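PDB 6PNR: alpha-glucosidase from [Eubacterium] rectale, which hydrolyses glycosidic bonds as a family 31 glycoside hydrolase, a sulfoquinovosidase that probably releases sulfoquinovose from glycosides derived from sulfolipid. Local coordinates for residues W237-L242 / D549-L554; P556-L561 / Y593-D598; G337-K342 / G358-T363. One frame throughout, in Å; residues are numbered along the deposited sequence.

Contacts 1 and 2 share helix 538-568 and touch through the ring of Tyr239, which packs on Lys559 and Thr558. Contact 1 sets the upstream part of that helix against the lead-in to strand 242-245, contact 2 the next turns against strand 593-595 of the C-terminal region. Contact 3 lies apart, its centre about 41 Å from that of contact 1, and joins a loop to the end of strand 356-359. All three are buried; solvent-side residues are Asn240 in contact 1, Arg597 in contact 2 and the partly exposed, sulfate-bound Tyr338 in contact 3. The chemistry runs from van der Waals packing with one water bridging polar atoms, weakly at Tyr551, through a hydroxyl gripping backbone, to backbone-to-backbone bonding.

Contact 1 (W237-L242 / D549-L554)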
# COMPACT_ATOMS: atom_id res chain seq x y z
N TRP A 237 -30.00 -31.61 18.05
CA TRP A 237 -28.84 -32.38 18.48
C TRP A 237 -27.58 -31.53 18.66
O TRP A 237 -26.65 -31.99 19.33
CB TRP A 237 -28.53 -33.53 17.51
CG TRP A 237 -28.34 -33.16 16.06
CD1 TRP A 237 -29.28 -33.25 15.07
CD2 TRP A 237 -27.15 -32.66 15.43
NE1 TRP A 237 -28.75 -32.84 13.88
CE2 TRP A 237 -27.45 -32.47 14.07
CE3 TRP A 237 -25.86 -32.35 15.89
CZ2 TRP A 237 -26.51 -31.99 13.16
CZ3 TRP A 237 -24.93 -31.88 14.98
CH2 TRP A 237 -25.26 -31.70 13.63
N VAL A 238 -27.52 -30.30 18.11
CA VAL A 238 -26.29 -29.53 18.29
C VAL A 238 -26.08 -29.20 19.76
O VAL A 238 -24.94 -29.07 20.22
CB VAL A 238 -26.26 -28.23 17.43
CG1 VAL A 238 -26.63 -28.48 15.98
CG2 VAL A 238 -27.10 -27.12 18.05
N TYR A 239 -27.16 -29.10 20.53
CA TYR A 239 -27.04 -28.72 21.94
C TYR A 239 -26.60 -29.87 22.83
O TYR A 239 -26.45 -29.66 24.04
CB TYR A 239 -28.39 -28.17 22.46
CG TYR A 239 -28.89 -27.01 21.61
CD1 TYR A 239 -28.35 -25.74 21.75
CD2 TYR A 239 -29.86 -27.21 20.64
CE1 TYR A 239 -28.79 -24.68 20.95
CE2 TYR A 239 -30.32 -26.17 19.84
CZ TYR A 239 -29.78 -24.91 20.00
OH TYR A 239 -30.24 -23.88 19.20
N ASN A 240 -26.41 -31.07 22.28
CA ASN A 240 -25.88 -32.20 23.06
C ASN A 240 -24.43 -32.01 23.49
O ASN A 240 -23.94 -32.81 24.29
CB ASN A 240 -26.00 -33.51 22.26
CG ASN A 240 -27.44 -33.94 22.03
OD1 ASN A 240 -28.33 -33.54 22.76
ND2 ASN A 240 -27.66 -34.78 21.02
N GLY A 241 -23.72 -31.00 22.98
CA GLY A 241 -22.32 -30.88 23.33
C GLY A 241 -21.41 -30.44 22.20
O GLY A 241 -21.81 -29.70 21.29
N LEU A 242 -20.16 -30.89 22.26
CA LEU A 242 -19.12 -30.38 21.38
C LEU A 242 -19.14 -31.08 20.03
O LEU A 242 -19.45 -32.27 19.93
CB LEU A 242 -17.75 -30.58 22.05
CG LEU A 242 -16.48 -30.02 21.44
CD1 LEU A 242 -16.54 -28.50 21.40
CD2 LEU A 242 -15.25 -30.50 22.28
N ASP A 549 -20.02 -28.71 29.29
CA ASP A 549 -21.16 -28.92 30.17
C ASP A 549 -21.92 -27.61 30.39
O ASP A 549 -23.15 -27.59 30.30
CB ASP A 549 -20.71 -29.52 31.50
CG ASP A 549 -21.87 -30.02 32.36
OD1 ASP A 549 -22.96 -30.28 31.82
OD2 ASP A 549 -21.69 -30.15 33.59
N VAL A 550 -21.20 -26.51 30.62
CA VAL A 550 -21.85 -25.21 30.73
C VAL A 550 -22.68 -24.92 29.48
O VAL A 550 -23.82 -24.45 29.57
CB VAL A 550 -20.81 -24.10 30.99
CG1 VAL A 550 -21.45 -22.73 30.84
CG2 VAL A 550 -20.22 -24.25 32.38
N TYR A 551 -22.12 -25.18 28.30
CA TYR A 551 -22.87 -24.98 27.06
C TYR A 551 -24.17 -25.77 27.07
O TYR A 551 -25.23 -25.23 26.73
CB TYR A 551 -21.99 -25.35 25.85
CG TYR A 551 -22.72 -25.46 24.53
CD1 TYR A 551 -23.04 -24.33 23.78
CD2 TYR A 551 -23.06 -26.71 24.01
CE1 TYR A 551 -23.68 -24.44 22.55
CE2 TYR A 551 -23.70 -26.82 22.80
CZ TYR A 551 -24.01 -25.69 22.07
OH TYR A 551 -24.64 -25.83 20.87
N THR A 552 -24.12 -27.04 27.49
CA THR A 552 -25.37 -27.81 27.53
C THR A 552 -26.33 -27.27 28.58
O THR A 552 -27.55 -27.28 28.37
CB THR A 552 -25.09 -29.29 27.77
OG1 THR A 552 -24.50 -29.48 29.07
CG2 THR A 552 -24.17 -29.85 26.69
N MET A 553 -25.82 -26.78 29.72
CA MET A 553 -26.70 -26.22 30.73
C MET A 553 -27.38 -24.94 30.24
O MET A 553 -28.54 -24.67 30.60
CB MET A 553 -25.91 -25.95 32.02
CG MET A 553 -25.40 -27.22 32.67
SD MET A 553 -24.29 -26.89 34.05
CE MET A 553 -25.46 -26.23 35.25
N LEU A 554 -26.70 -24.17 29.39
CA LEU A 554 -27.28 -22.96 28.82
C LEU A 554 -28.32 -23.25 27.75
O LEU A 554 -29.13 -22.36 27.44
CB LEU A 554 -26.18 -22.07 28.22
CG LEU A 554 -25.19 -21.34 29.14
CD1 LEU A 554 -23.97 -20.86 28.38
CD2 LEU A 554 -25.88 -20.16 29.82
O HOH W 1 -22.35 -27.40 19.60
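This is a buried helix-to-loop contact of the TIM barrel: Tyr551 and Thr552 of helix 538-568 pack on Val238, Tyr239 and Gly241, in the 3-10 turn and loop that lead into strand 242-245. Tyr551 does most of the reaching. Its CG stands anti to the backbone N (chi1 168°), which sends the ring out from the helix and over to the loop backbone. The carbonyl of Val238 lies at the ring edge, in its plane, with O 3.6 Å from Tyr551 CE2. Tyr239 crosses Tyr551 at about a right angle, its CD1 3.8 Å from the Tyr551 OH. Val238 CG2 lies over the centre of one face of the Tyr239 ring, which also packs against later turns of the helix (Ala555, Lys559, Val562). Thr552 divides its two branches between two tasks. The methyl CG2 rests 3.5 Å from Tyr239 O, and OG1 turns back along the helix to give a 2.6 Å hydrogen bond to Asp549 O, an acceptor it shares with Met553 N. No direct hydrogen bond joins the two segments. Instead a water donates to Gly241 O at 2.9 Å and, weakly, to Tyr551 OH. That hydroxyl is also hydrogen-bonded to Pro518 O of another loop. Direct contact is thus van der Waals, while the buried hydroxyl and glycine carbonyl are met by Pro518 and a water.

Contact 2 (P556-L561 / Y593-D598)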
# COMPACT_ATOMS: atom_id res chain seq x y z
N PRO A 556 -31.29 -24.54 27.21
CA PRO A 556 -32.69 -24.09 27.25
C PRO A 556 -32.83 -22.61 26.96
O PRO A 556 -33.80 -22.20 26.32
CB PRO A 556 -33.15 -24.43 28.67
CG PRO A 556 -32.27 -25.56 29.08
CD PRO A 556 -30.94 -25.30 28.43
N TYR A 557 -31.86 -21.79 27.40
CA TYR A 557 -31.84 -20.37 27.06
C TYR A 557 -31.42 -20.16 25.60
O TYR A 557 -32.09 -19.42 24.86
CB TYR A 557 -30.90 -19.63 28.02
CG TYR A 557 -30.69 -18.17 27.69
CD1 TYR A 557 -31.75 -17.27 27.73
CD2 TYR A 557 -29.42 -17.68 27.37
CE1 TYR A 557 -31.55 -15.91 27.44
CE2 TYR A 557 -29.21 -16.32 27.08
CZ TYR A 557 -30.28 -15.45 27.11
OH TYR A 557 -30.07 -14.12 26.82
N THR A 558 -30.33 -20.81 25.18
CA THR A 558 -29.81 -20.63 23.83
C THR A 558 -30.82 -21.03 22.78
O THR A 558 -30.94 -20.37 21.74
CB THR A 558 -28.53 -21.45 23.66
OG1 THR A 558 -27.63 -21.14 24.73
CG2 THR A 558 -27.88 -21.15 22.32
N LYS A 559 -31.58 -22.09 23.03
CA LYS A 559 -32.64 -22.51 22.11
C LYS A 559 -33.67 -21.40 21.91
O LYS A 559 -34.15 -21.20 20.80
CB LYS A 559 -33.33 -23.77 22.62
CG LYS A 559 -32.68 -25.09 22.24
CD LYS A 559 -33.30 -26.21 23.10
CE LYS A 559 -32.69 -27.56 22.77
NZ LYS A 559 -33.10 -28.59 23.78
N THR A 560 -34.05 -20.69 22.99
CA THR A 560 -35.02 -19.62 22.81
C THR A 560 -34.43 -18.48 21.98
O THR A 560 -35.18 -17.79 21.27
CB THR A 560 -35.53 -19.08 24.16
OG1 THR A 560 -34.49 -18.38 24.84
CG2 THR A 560 -36.04 -20.22 25.06
N LEU A 561 -33.11 -18.29 22.03
CA LEU A 561 -32.47 -17.26 21.21
C LEU A 561 -32.44 -17.66 19.75
O LEU A 561 -32.70 -16.84 18.86
CB LEU A 561 -31.05 -16.98 21.70
CG LEU A 561 -30.85 -16.62 23.17
CD1 LEU A 561 -29.44 -16.11 23.39
CD2 LEU A 561 -31.87 -15.57 23.63
N TYR A 593 -20.65 -8.39 23.70
CA TYR A 593 -21.93 -8.61 23.04
C TYR A 593 -22.97 -9.06 24.06
O TYR A 593 -22.63 -9.65 25.09
CB TYR A 593 -21.83 -9.65 21.90
CG TYR A 593 -21.38 -11.05 22.29
CD1 TYR A 593 -20.03 -11.39 22.32
CD2 TYR A 593 -22.31 -12.03 22.61
CE1 TYR A 593 -19.62 -12.69 22.66
CE2 TYR A 593 -21.92 -13.32 22.96
CZ TYR A 593 -20.57 -13.64 22.98
OH TYR A 593 -20.19 -14.93 23.33
N LEU A 594 -24.24 -8.77 23.76
CA LEU A 594 -25.35 -9.35 24.51
C LEU A 594 -25.66 -10.71 23.91
O LEU A 594 -25.89 -10.82 22.70
CB LEU A 594 -26.58 -8.44 24.47
CG LEU A 594 -26.35 -7.00 24.95
CD1 LEU A 594 -27.58 -6.09 24.79
CD2 LEU A 594 -25.86 -7.00 26.39
N PHE A 595 -25.61 -11.75 24.74
CA PHE A 595 -25.96 -13.11 24.35
C PHE A 595 -27.45 -13.24 24.62
O PHE A 595 -27.88 -13.60 25.71
CB PHE A 595 -25.13 -14.12 25.14
CG PHE A 595 -25.39 -15.57 24.80
CD1 PHE A 595 -25.39 -16.01 23.49
CD2 PHE A 595 -25.58 -16.49 25.82
CE1 PHE A 595 -25.60 -17.35 23.19
CE2 PHE A 595 -25.79 -17.84 25.53
CZ PHE A 595 -25.80 -18.26 24.21
N GLY A 596 -28.26 -12.89 23.62
CA GLY A 596 -29.67 -12.64 23.86
C GLY A 596 -29.86 -11.36 24.67
O GLY A 596 -28.95 -10.56 24.85
N ARG A 597 -31.09 -11.18 25.17
CA ARG A 597 -31.35 -9.99 25.98
C ARG A 597 -30.85 -10.13 27.41
O ARG A 597 -30.67 -9.12 28.10
CB ARG A 597 -32.85 -9.67 26.00
CG ARG A 597 -33.16 -8.25 26.53
CD ARG A 597 -34.56 -7.78 26.16
NE ARG A 597 -35.59 -8.56 26.85
CZ ARG A 597 -36.03 -8.29 28.07
NH1 ARG A 597 -35.55 -7.26 28.74
NH2 ARG A 597 -36.97 -9.05 28.63
N ASP A 598 -30.60 -11.34 27.87
CA ASP A 598 -30.43 -11.55 29.30
C ASP A 598 -28.98 -11.72 29.73
O ASP A 598 -28.74 -11.90 30.93
CB ASP A 598 -31.25 -12.75 29.75
CG ASP A 598 -32.75 -12.49 29.71
OD1 ASP A 598 -33.16 -11.43 29.19
OD2 ASP A 598 -33.51 -13.34 30.20
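Tyr557 of helix 538-568 pushes its hydroxyl into the turn that follows strand 593-595, and the tight part of the contact is built around it. The OH donates to Phe595 O at 2.5 Å, a short bond that lies in the carbonyl plane on a lone pair. It also accepts from Asp598 N at 3.0 Å, so one buried hydroxyl grips the turn at two points. A chi1 of 175° swings the Tyr557 ring across to the strand, where it presents its edge to the face of Phe595, an offset edge-to-face pair with the planes at 79°. Leu561 CD1 makes a CH-pi contact over one face of Phe595, 4.1 Å from the ring centroid. The same methyl presses on the Gly596 backbone, 3.4 Å from its N, where the residue without a side chain lets the helix come close. Thr558 OG1 meets the Phe595 ring at its edge, 3.5 Å from CZ. The looser side is at Arg597, within the turn, whose side chain extends toward solvent and stays clear of residues 556-561. Asp598 faces Tyr557 with CB, while its carboxylate is held by Arg649 and Ser652. A helix of the catalytic barrel is thereby locked against the antiparallel sheet of the C-terminal domain, the barrel-to-beta-domain junction of the GH31 fold.

Contact 3 (G337-K342 / G358-T363); sequences GYFATK and GVVDLT. With SO4 (sulfate ion), chain F.
The Phe339 ring lies against the end of strand 356-359, with Gly358 CA over one face in a CH-pi contact, 4.0 Å from the ring centroid. At its edge, in plane, come the backbone atoms Val359 C and Val360 N, and CE1 touches the methyl Val360 CG2 at 3.8 Å. Phe339 CG is anti to the carbonyl carbon (chi1 -69°), which brings the ring across to the other backbone; Tyr330 stacks on it as well. The Tyr338 ring turns from the bridge to the sulfate. A sulfate oxygen, O2, sits at its edge and accepts from Tyr338 OH at 2.8 Å, while Trp370 meets the ring from helix 365-380. The sulfate, also bound by Lys336, probably came from the crystallisation liquor.

The backbones form a single antiparallel bridge, with Phe339 and Val360 a non-hydrogen-bonded pair. Ala340 N gives a 2.9 Å bond to Val359 O, nearly head-on to the carbonyl. On the other flank Asp361 N bonds to Tyr338 O, at 2.9 Å and almost straight (172°). A water extends the ladder by taking a bond from Val359 N and giving one to Ala340 O. Beyond the bridge Asp361 forms an Asx turn: its OD1 accepts from Thr363 N at 3.0 Å and from Thr363 OG1, both from the same face of the carboxylate, while OD2 takes Tyr403 N. The chemistry is therefore mostly main-chain: the bridge satisfies buried backbone groups where the loop meets the strand end, and the aspartate secures the turn that leads into helix 365-380.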
# COMPACT_ATOMS: atom_id res chain seq x y z
N GLY A 337 -19.31 -31.12 -19.23
CA GLY A 337 -19.16 -29.70 -19.50
C GLY A 337 -19.73 -28.79 -18.42
O GLY A 337 -20.32 -27.76 -18.73
N TYR A 338 -19.53 -29.15 -17.15
CA TYR A 338 -20.14 -28.44 -16.03
C TYR A 338 -19.20 -27.45 -15.36
O TYR A 338 -19.53 -26.94 -14.28
CB TYR A 338 -20.67 -29.43 -15.00
CG TYR A 338 -21.92 -30.17 -15.44
CD1 TYR A 338 -22.63 -29.77 -16.56
CD2 TYR A 338 -22.40 -31.26 -14.70
CE1 TYR A 338 -23.78 -30.45 -16.96
CE2 TYR A 338 -23.55 -31.94 -15.09
CZ TYR A 338 -24.23 -31.52 -16.22
OH TYR A 338 -25.37 -32.18 -16.61
N PHE A 339 -18.05 -27.15 -15.95
CA PHE A 339 -17.09 -26.22 -15.38
C PHE A 339 -17.10 -24.90 -16.14
O PHE A 339 -17.33 -24.86 -17.36
CB PHE A 339 -15.67 -26.80 -15.40
CG PHE A 339 -15.46 -27.96 -14.46
CD1 PHE A 339 -15.69 -27.81 -13.10
CD2 PHE A 339 -15.00 -29.18 -14.92
CE1 PHE A 339 -15.48 -28.88 -12.22
CE2 PHE A 339 -14.79 -30.24 -14.06
CZ PHE A 339 -15.03 -30.09 -12.70
N ALA A 340 -16.82 -23.81 -15.42
CA ALA A 340 -16.54 -22.54 -16.07
C ALA A 340 -15.34 -22.67 -17.01
O ALA A 340 -14.39 -23.40 -16.74
CB ALA A 340 -16.26 -21.46 -15.03
N THR A 341 -15.39 -21.93 -18.12
CA THR A 341 -14.43 -22.09 -19.20
C THR A 341 -13.72 -20.78 -19.50
O THR A 341 -14.17 -19.70 -19.11
CB THR A 341 -15.11 -22.59 -20.49
OG1 THR A 341 -16.23 -21.74 -20.79
CG2 THR A 341 -15.60 -24.01 -20.31
N LYS A 342 -12.59 -20.88 -20.20
CA LYS A 342 -11.87 -19.69 -20.62
C LYS A 342 -12.38 -19.22 -21.98
O LYS A 342 -13.21 -19.87 -22.62
CB LYS A 342 -10.37 -19.97 -20.68
CG LYS A 342 -9.82 -20.72 -19.49
CD LYS A 342 -8.32 -20.86 -19.60
CE LYS A 342 -7.62 -19.59 -19.15
NZ LYS A 342 -7.11 -19.72 -17.74
N GLY A 358 -11.33 -27.36 -11.11
CA GLY A 358 -12.38 -26.74 -11.89
C GLY A 358 -13.39 -26.05 -10.99
O GLY A 358 -13.63 -26.45 -9.86
N VAL A 359 -13.98 -24.98 -11.51
CA VAL A 359 -15.05 -24.25 -10.84
C VAL A 359 -16.37 -24.74 -11.42
O VAL A 359 -16.66 -24.50 -12.60
CB VAL A 359 -14.90 -22.74 -11.04
CG1 VAL A 359 -16.09 -21.98 -10.42
CG2 VAL A 359 -13.57 -22.27 -10.46
N VAL A 360 -17.16 -25.45 -10.61
CA VAL A 360 -18.47 -25.88 -11.09
C VAL A 360 -19.29 -24.64 -11.40
O VAL A 360 -19.46 -23.76 -10.54
CB VAL A 360 -19.14 -26.78 -10.05
CG1 VAL A 360 -20.58 -27.12 -10.47
CG2 VAL A 360 -18.33 -28.05 -9.85
N ASP A 361 -19.80 -24.55 -12.63
CA ASP A 361 -20.51 -23.35 -13.06
C ASP A 361 -21.91 -23.35 -12.46
O ASP A 361 -22.88 -23.82 -13.06
CB ASP A 361 -20.56 -23.24 -14.58
CG ASP A 361 -21.15 -21.93 -15.06
OD1 ASP A 361 -21.64 -21.15 -14.21
OD2 ASP A 361 -21.11 -21.65 -16.28
N LEU A 362 -22.03 -22.77 -11.27
CA LEU A 362 -23.30 -22.76 -10.57
C LEU A 362 -24.37 -21.94 -11.29
O LEU A 362 -25.53 -22.01 -10.90
CB LEU A 362 -23.11 -22.23 -9.15
CG LEU A 362 -22.21 -23.09 -8.26
CD1 LEU A 362 -22.08 -22.45 -6.89
CD2 LEU A 362 -22.74 -24.51 -8.14
N THR A 363 -24.00 -21.16 -12.31
CA THR A 363 -24.99 -20.41 -13.09
C THR A 363 -25.60 -21.25 -14.20
O THR A 363 -26.61 -20.84 -14.78
CB THR A 363 -24.38 -19.15 -13.70
OG1 THR A 363 -23.53 -19.51 -14.80
CG2 THR A 363 -23.55 -18.41 -12.67
S SO4 F . -26.73 -35.37 -14.97
O1 SO4 F . -27.13 -34.30 -14.06
O2 SO4 F . -25.82 -34.84 -15.98
O3 SO4 F . -26.07 -36.43 -14.22
O4 SO4 F . -27.92 -35.91 -15.64
O HOH W 2 -13.54 -24.18 -14.18